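Side-chain contacts in imidazolonepropionase (Unidentified, PDB 2Q09), which catalyses the hydrolytic opening of the imidazolone-5-propanoate ring to N-formimidoyl-L-glutamate, the third step of histidine degradation: residues Thr289-Leu294 against Cys336-Leu341; Ala201-Gly206 against Tyr235-Lys240. One frame throughout, in Å; residues are numbered along the deposited sequence.

Contact 1: Thr289-Leu294 against Cys336-Leu341; sequences TAFYFL and CTLFGL
The CA atoms of Tyr292 and Leu338, the nearest pair, are 8.1 Å apart, and side chains fill the space between helix 288-293 and the end of helix 328-339. Two phenylalanines form an edge-to-face pair. Phe339 turns the edge of its ring, led by CE1 and CZ, toward one face of Phe291; the ring centroids are 5.1 Å apart and the planes stand at 68°. Phe339 CE1 lies 3.6 Å from Phe291 CG, nearer the rim of the ring than its middle, and Phe339 CZ reaches back to Phe291 CB at 3.7 Å. With CG anti to the backbone N (chi1 176°), the Phe291 ring is carried toward the other helix end; chi2 then sets the face it offers. Leu338 takes the neighbouring place: its CD1 methyl touches the rim of the same ring, near its plane, 4.1 Å from Phe291 CD2, and also packs 3.9 Å from Tyr292 CB. The Tyr292 ring itself heads away, so this residue offers chiefly its methylene. Beyond the pair, Phe339 is buried against Leu286 of strand 283-286 and against Pro300 and Val302, which suits a large, wholly apolar ring. Cutting Phe291 back to an alanine is likely to leave the Phe339 edge without a face to meet and the Leu338 methyl with only the Tyr292 methylene, of the two segments, beside it, opening a gap between the helix ends. About 9 Å separates the Phe291 side chain from the bound inhibitor, so the contact is near the pocket, and Phe291 does not touch the inhibitor. Its chemistry is purely apolar and aromatic, implying cohesion by dispersion and ring quadrupoles rather than by charge.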
ATOM      1  N   THR A 289       6.334   8.779   5.478  1.00 22.77           N
ATOM      2  CA  THR A 289       5.912   8.864   6.873  1.00 24.32           C
ATOM      3  C   THR A 289       6.882   8.182   7.833  1.00 23.71           C
ATOM      4  O   THR A 289       7.143   8.695   8.923  1.00 23.14           O
ATOM      5  CB  THR A 289       4.500   8.279   7.055  1.00 26.95           C
ATOM      6  OG1 THR A 289       3.591   8.989   6.204  1.00 28.51           O
ATOM      7  CG2 THR A 289       4.039   8.433   8.497  1.00 29.78           C
ATOM      8  N   ALA A 290       7.419   7.033   7.427  1.00 22.40           N
ATOM      9  CA  ALA A 290       8.378   6.313   8.260  1.00 22.56           C
ATOM     10  C   ALA A 290       9.675   7.127   8.318  1.00 22.15           C
ATOM     11  O   ALA A 290      10.372   7.152   9.337  1.00 22.47           O
ATOM     12  CB  ALA A 290       8.655   4.919   7.672  1.00 23.12           C
ATOM     13  N   PHE A 291       9.994   7.778   7.208  1.00 21.11           N
ATOM     14  CA  PHE A 291      11.193   8.605   7.106  1.00 20.69           C
ATOM     15  C   PHE A 291      11.057   9.762   8.109  1.00 20.26           C
ATOM     16  O   PHE A 291      12.006  10.108   8.831  1.00 20.35           O
ATOM     17  CB  PHE A 291      11.299   9.150   5.683  1.00 20.95           C
ATOM     18  CG  PHE A 291      12.444  10.097   5.474  1.00 21.12           C
ATOM     19  CD1 PHE A 291      13.719   9.617   5.204  1.00 23.63           C
ATOM     20  CD2 PHE A 291      12.248  11.470   5.567  1.00 21.39           C
ATOM     21  CE1 PHE A 291      14.787  10.486   5.033  1.00 23.48           C
ATOM     22  CE2 PHE A 291      13.316  12.358   5.394  1.00 24.46           C
ATOM     23  CZ  PHE A 291      14.589  11.860   5.128  1.00 23.20           C
ATOM     24  N   TYR A 292       9.872  10.364   8.131  1.00 19.76           N
ATOM     25  CA  TYR A 292       9.559  11.467   9.041  1.00 19.38           C
ATOM     26  C   TYR A 292       9.660  11.054  10.520  1.00 19.88           C
ATOM     27  O   TYR A 292      10.420  11.630  11.309  1.00 18.59           O
ATOM     28  CB  TYR A 292       8.133  11.972   8.761  1.00 17.26           C
ATOM     29  CG  TYR A 292       7.427  12.562   9.964  1.00 17.87           C
ATOM     30  CD1 TYR A 292       7.692  13.870  10.389  1.00 18.12           C
ATOM     31  CD2 TYR A 292       6.517  11.799  10.698  1.00 18.19           C
ATOM     32  CE1 TYR A 292       7.061  14.403  11.522  1.00 19.71           C
ATOM     33  CE2 TYR A 292       5.887  12.314  11.833  1.00 16.64           C
ATOM     34  CZ  TYR A 292       6.161  13.609  12.239  1.00 18.93           C
ATOM     35  OH  TYR A 292       5.550  14.109  13.367  1.00 19.89           O
ATOM     36  N   PHE A 293       8.872  10.045  10.880  1.00 20.30           N
ATOM     37  CA  PHE A 293       8.802   9.576  12.256  1.00 20.43           C
ATOM     38  C   PHE A 293      10.114   9.052  12.822  1.00 22.33           C
ATOM     39  O   PHE A 293      10.418   9.268  14.006  1.00 22.33           O
ATOM     40  CB  PHE A 293       7.712   8.511  12.385  1.00 22.13           C
ATOM     41  CG  PHE A 293       7.193   8.353  13.781  1.00 21.33           C
ATOM     42  CD1 PHE A 293       6.587   9.427  14.439  1.00 21.84           C
ATOM     43  CD2 PHE A 293       7.307   7.135  14.444  1.00 21.97           C
ATOM     44  CE1 PHE A 293       6.116   9.290  15.742  1.00 22.99           C
ATOM     45  CE2 PHE A 293       6.841   6.986  15.743  1.00 21.41           C
ATOM     46  CZ  PHE A 293       6.237   8.069  16.393  1.00 21.74           C
ATOM     47  N   LEU A 294      10.896   8.375  11.984  1.00 22.03           N
ATOM     48  CA  LEU A 294      12.183   7.838  12.426  1.00 21.29           C
ATOM     49  C   LEU A 294      13.247   8.939  12.454  1.00 23.75           C
ATOM     50  O   LEU A 294      14.376   8.711  12.890  1.00 21.13           O
ATOM     51  CB  LEU A 294      12.632   6.701  11.503  1.00 23.05           C
ATOM     52  CG  LEU A 294      11.930   5.356  11.719  1.00 24.47           C
ATOM     53  CD1 LEU A 294      12.287   4.392  10.586  1.00 26.42           C
ATOM     54  CD2 LEU A 294      12.353   4.774  13.060  1.00 27.29           C
ATOM     55  N   CYS A 336       5.787  14.967  -1.208  1.00 19.08           N
ATOM     56  CA  CYS A 336       6.074  16.223  -1.893  1.00 20.08           C
ATOM     57  C   CYS A 336       7.025  17.084  -1.072  1.00 20.79           C
ATOM     58  O   CYS A 336       8.075  17.504  -1.551  1.00 20.99           O
ATOM     59  CB  CYS A 336       4.784  17.012  -2.141  1.00 19.97           C
ATOM     60  SG  CYS A 336       3.657  16.284  -3.358  1.00 21.78           S
ATOM     61  N   THR A 337       6.655  17.331   0.179  1.00 20.56           N
ATOM     62  CA  THR A 337       7.448  18.185   1.057  1.00 19.10           C
ATOM     63  C   THR A 337       8.816  17.625   1.450  1.00 20.02           C
ATOM     64  O   THR A 337       9.807  18.357   1.423  1.00 20.16           O
ATOM     65  CB  THR A 337       6.668  18.512   2.351  1.00 19.72           C
ATOM     66  OG1 THR A 337       5.443  19.176   2.017  1.00 21.20           O
ATOM     67  CG2 THR A 337       7.501  19.420   3.265  1.00 20.66           C
ATOM     68  N   LEU A 338       8.877  16.344   1.794  1.00 18.04           N
ATOM     69  CA  LEU A 338      10.126  15.739   2.230  1.00 19.10           C
ATOM     70  C   LEU A 338      10.969  15.121   1.123  1.00 21.08           C
ATOM     71  O   LEU A 338      12.198  15.187   1.178  1.00 21.32           O
ATOM     72  CB  LEU A 338       9.847  14.667   3.294  1.00 19.29           C
ATOM     73  CG  LEU A 338       9.134  15.117   4.569  1.00 20.07           C
ATOM     74  CD1 LEU A 338       8.974  13.911   5.507  1.00 22.59           C
ATOM     75  CD2 LEU A 338       9.956  16.210   5.253  1.00 21.57           C
ATOM     76  N   PHE A 339      10.327  14.507   0.134  1.00 19.05           N
ATOM     77  CA  PHE A 339      11.075  13.861  -0.942  1.00 21.57           C
ATOM     78  C   PHE A 339      11.099  14.673  -2.227  1.00 21.15           C
ATOM     79  O   PHE A 339      11.731  14.272  -3.204  1.00 21.71           O
ATOM     80  CB  PHE A 339      10.517  12.462  -1.217  1.00 19.84           C
ATOM     81  CG  PHE A 339      10.694  11.495  -0.072  1.00 20.55           C
ATOM     82  CD1 PHE A 339      11.614  11.752   0.943  1.00 20.61           C
ATOM     83  CD2 PHE A 339       9.971  10.311  -0.027  1.00 21.58           C
ATOM     84  CE1 PHE A 339      11.822  10.841   1.979  1.00 21.23           C
ATOM     85  CE2 PHE A 339      10.163   9.385   0.997  1.00 21.91           C
ATOM     86  CZ  PHE A 339      11.090   9.649   2.010  1.00 21.62           C
ATOM     87  N   GLY A 340      10.403  15.804  -2.227  1.00 21.33           N
ATOM     88  CA  GLY A 340      10.395  16.661  -3.402  1.00 21.93           C
ATOM     89  C   GLY A 340       9.518  16.268  -4.582  1.00 22.97           C
ATOM     90  O   GLY A 340       9.668  16.829  -5.668  1.00 21.71           O
ATOM     91  N   LEU A 341       8.617  15.307  -4.399  1.00 21.50           N
ATOM     92  CA  LEU A 341       7.743  14.915  -5.494  1.00 21.24           C
ATOM     93  C   LEU A 341       6.772  16.045  -5.811  1.00 20.73           C
ATOM     94  O   LEU A 341       6.522  16.919  -4.984  1.00 19.90           O
ATOM     95  CB  LEU A 341       6.937  13.659  -5.132  1.00 22.09           C
ATOM     96  CG  LEU A 341       7.496  12.280  -5.493  1.00 22.73           C
ATOM     97  CD1 LEU A 341       8.806  12.034  -4.768  1.00 21.90           C
ATOM     98  CD2 LEU A 341       6.460  11.209  -5.111  1.00 22.36           C
TER

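Contact 2: Ala201-Gly206 against Tyr235-Lys240; sequences AAAEAG and YGLAVK
Tyr235 and Leu237 both set CG opposite the carbonyl carbon and beside the backbone N (chi1 -76° and -57°), and these two torsions bring their side chains to the CB methyl of Ala203. The setting is the outside of the TIM-barrel-like fold of the amidohydrolase family, where two successive helices, 187-204 and 222-234, each end in a Schellman motif. Glycine occupies the positive-phi position in both: Gly206 sends its N to Ala203 O at 2.9 Å, while beyond the second helix Gly236 makes the same kind of turn and Leu237 N returns to Ala232 O. Lacking a CB, glycine takes up this left-handed conformation without strain, and the chain can swing out of the helix toward the next strand. Alanine suits position 203, since its small methyl lets helix 187-204 come close: the CA atoms of Ala203 and Tyr235 are 6.7 Å apart. Around that methyl, Tyr235 supplies its CB, at 4.0 Å from Ala203 CB, and the near part of its ring, approached obliquely. The same aromatic side chain also rests on Ile199 and Pro200, so it spans about one turn of the helix, from Ile199 to Ala203. Leu237, just before strand 238-243, also touches Ile199 of that helix and Val211 of strand 210-213; a branched apolar side chain suits this place, where it bridges helix and barrel strand. The contact sits at the surface, away from the iron and inhibitor site, and is built wholly from apolar atoms. Two separations measure it: Leu237 CD1 stands rather loosely at 4.4 Å from Ala203 CB, whereas Tyr235 CD1 closes to 3.8 Å from that same methyl carbon.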
ATOM      1  N   ALA A 201       1.016 -23.368   3.780  1.00 24.65           N
ATOM      2  CA  ALA A 201      -0.289 -23.328   4.439  1.00 24.73           C
ATOM      3  C   ALA A 201      -1.086 -22.097   4.007  1.00 24.72           C
ATOM      4  O   ALA A 201      -2.303 -22.161   3.804  1.00 21.96           O
ATOM      5  CB  ALA A 201      -0.118 -23.331   5.960  1.00 23.64           C
ATOM      6  N   ALA A 202      -0.391 -20.974   3.873  1.00 25.04           N
ATOM      7  CA  ALA A 202      -1.039 -19.732   3.470  1.00 25.99           C
ATOM      8  C   ALA A 202      -1.585 -19.849   2.055  1.00 25.77           C
ATOM      9  O   ALA A 202      -2.703 -19.423   1.776  1.00 25.46           O
ATOM     10  CB  ALA A 202      -0.050 -18.563   3.563  1.00 26.32           C
ATOM     11  N   ALA A 203      -0.786 -20.426   1.165  1.00 26.61           N
ATOM     12  CA  ALA A 203      -1.177 -20.601  -0.230  1.00 26.85           C
ATOM     13  C   ALA A 203      -2.339 -21.583  -0.354  1.00 27.37           C
ATOM     14  O   ALA A 203      -3.297 -21.338  -1.087  1.00 28.60           O
ATOM     15  CB  ALA A 203       0.014 -21.092  -1.038  1.00 26.26           C
ATOM     16  N   GLU A 204      -2.248 -22.692   0.371  1.00 28.59           N
ATOM     17  CA  GLU A 204      -3.296 -23.707   0.350  1.00 28.10           C
ATOM     18  C   GLU A 204      -4.635 -23.096   0.752  1.00 28.61           C
ATOM     19  O   GLU A 204      -5.681 -23.449   0.200  1.00 28.04           O
ATOM     20  CB  GLU A 204      -2.932 -24.834   1.315  1.00 31.13           C
ATOM     21  CG  GLU A 204      -3.939 -25.975   1.402  1.00 33.67           C
ATOM     22  CD  GLU A 204      -4.112 -26.716   0.083  1.00 35.28           C
ATOM     23  OE1 GLU A 204      -3.150 -26.766  -0.712  1.00 37.26           O
ATOM     24  OE2 GLU A 204      -5.206 -27.259  -0.153  1.00 36.58           O
ATOM     25  N   ALA A 205      -4.606 -22.176   1.712  1.00 26.91           N
ATOM     26  CA  ALA A 205      -5.833 -21.542   2.177  1.00 25.86           C
ATOM     27  C   ALA A 205      -6.222 -20.326   1.332  1.00 26.41           C
ATOM     28  O   ALA A 205      -7.258 -19.709   1.577  1.00 26.67           O
ATOM     29  CB  ALA A 205      -5.685 -21.137   3.637  1.00 26.58           C
ATOM     30  N   GLY A 206      -5.396 -19.989   0.344  1.00 25.95           N
ATOM     31  CA  GLY A 206      -5.680 -18.839  -0.505  1.00 27.36           C
ATOM     32  C   GLY A 206      -5.678 -17.549   0.300  1.00 27.83           C
ATOM     33  O   GLY A 206      -6.435 -16.619   0.009  1.00 28.96           O
ATOM     34  N   TYR A 235       4.956 -21.615  -5.125  1.00 39.65           N
ATOM     35  CA  TYR A 235       3.510 -21.606  -4.928  1.00 38.04           C
ATOM     36  C   TYR A 235       2.804 -20.558  -5.771  1.00 37.78           C
ATOM     37  O   TYR A 235       1.622 -20.283  -5.580  1.00 38.30           O
ATOM     38  CB  TYR A 235       3.186 -21.427  -3.439  1.00 38.02           C
ATOM     39  CG  TYR A 235       3.408 -22.703  -2.663  1.00 37.85           C
ATOM     40  CD1 TYR A 235       2.392 -23.646  -2.530  1.00 38.44           C
ATOM     41  CD2 TYR A 235       4.668 -23.016  -2.158  1.00 38.56           C
ATOM     42  CE1 TYR A 235       2.626 -24.881  -1.916  1.00 37.76           C
ATOM     43  CE2 TYR A 235       4.917 -24.244  -1.547  1.00 39.02           C
ATOM     44  CZ  TYR A 235       3.892 -25.170  -1.432  1.00 38.08           C
ATOM     45  OH  TYR A 235       4.139 -26.395  -0.859  1.00 38.92           O
ATOM     46  N   GLY A 236       3.537 -19.984  -6.718  1.00 37.65           N
ATOM     47  CA  GLY A 236       2.965 -18.986  -7.603  1.00 36.52           C
ATOM     48  C   GLY A 236       2.497 -17.715  -6.932  1.00 36.10           C
ATOM     49  O   GLY A 236       1.477 -17.141  -7.316  1.00 35.79           O
ATOM     50  N   LEU A 237       3.242 -17.265  -5.929  1.00 34.44           N
ATOM     51  CA  LEU A 237       2.901 -16.043  -5.216  1.00 33.52           C
ATOM     52  C   LEU A 237       3.872 -14.936  -5.601  1.00 32.52           C
ATOM     53  O   LEU A 237       5.074 -15.166  -5.694  1.00 31.07           O
ATOM     54  CB  LEU A 237       2.976 -16.262  -3.703  1.00 32.57           C
ATOM     55  CG  LEU A 237       2.121 -17.370  -3.085  1.00 32.41           C
ATOM     56  CD1 LEU A 237       2.375 -17.422  -1.594  1.00 34.46           C
ATOM     57  CD2 LEU A 237       0.651 -17.113  -3.367  1.00 31.78           C
ATOM     58  N   ALA A 238       3.340 -13.738  -5.816  1.00 30.44           N
ATOM     59  CA  ALA A 238       4.150 -12.580  -6.180  1.00 30.13           C
ATOM     60  C   ALA A 238       5.025 -12.197  -4.991  1.00 29.90           C
ATOM     61  O   ALA A 238       4.681 -12.492  -3.846  1.00 27.99           O
ATOM     62  CB  ALA A 238       3.241 -11.416  -6.563  1.00 29.90           C
ATOM     63  N   VAL A 239       6.161 -11.551  -5.251  1.00 29.26           N
ATOM     64  CA  VAL A 239       7.049 -11.147  -4.166  1.00 29.96           C
ATOM     65  C   VAL A 239       7.329  -9.642  -4.165  1.00 30.31           C
ATOM     66  O   VAL A 239       7.090  -8.941  -5.156  1.00 30.57           O
ATOM     67  CB  VAL A 239       8.405 -11.903  -4.222  1.00 31.00           C
ATOM     68  CG1 VAL A 239       8.169 -13.393  -4.033  1.00 30.65           C
ATOM     69  CG2 VAL A 239       9.112 -11.639  -5.551  1.00 31.96           C
ATOM     70  N   LYS A 240       7.825  -9.154  -3.030  1.00 29.32           N
ATOM     71  CA  LYS A 240       8.165  -7.748  -2.851  1.00 30.19           C
ATOM     72  C   LYS A 240       9.075  -7.709  -1.628  1.00 30.72           C
ATOM     73  O   LYS A 240       9.376  -8.754  -1.046  1.00 30.69           O
ATOM     74  CB  LYS A 240       6.911  -6.911  -2.585  1.00 29.44           C
ATOM     75  CG  LYS A 240       6.280  -7.168  -1.221  1.00 29.64           C
ATOM     76  CD  LYS A 240       5.051  -6.303  -0.984  1.00 27.94           C
ATOM     77  CE  LYS A 240       3.918  -6.704  -1.924  1.00 27.74           C
ATOM     78  NZ  LYS A 240       2.684  -5.912  -1.667  1.00 28.22           N
TER

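Overall arrangement
From the N terminus, the chain reaches contact 2 first. It joins the end of helix 187-204 to the turn between helix 222-234 and strand 238-243, closing a loop of 28 residues that contains strand 210-213 and helix 222-234. Strand 238-243 then carries the iron ligand His242. Contact 1 opens later and closes 41 residues between helix 288-293 and the end of helix 328-339; within them lie helix 302-307, strand 312-314 and another iron ligand, Asp317. The two loops follow in series, neither nesting nor crossing. The centres of contact 1 and contact 2 are about 32 Å apart, on opposite sides of the chain's centre, so they tie together separate regions of one barrel fold.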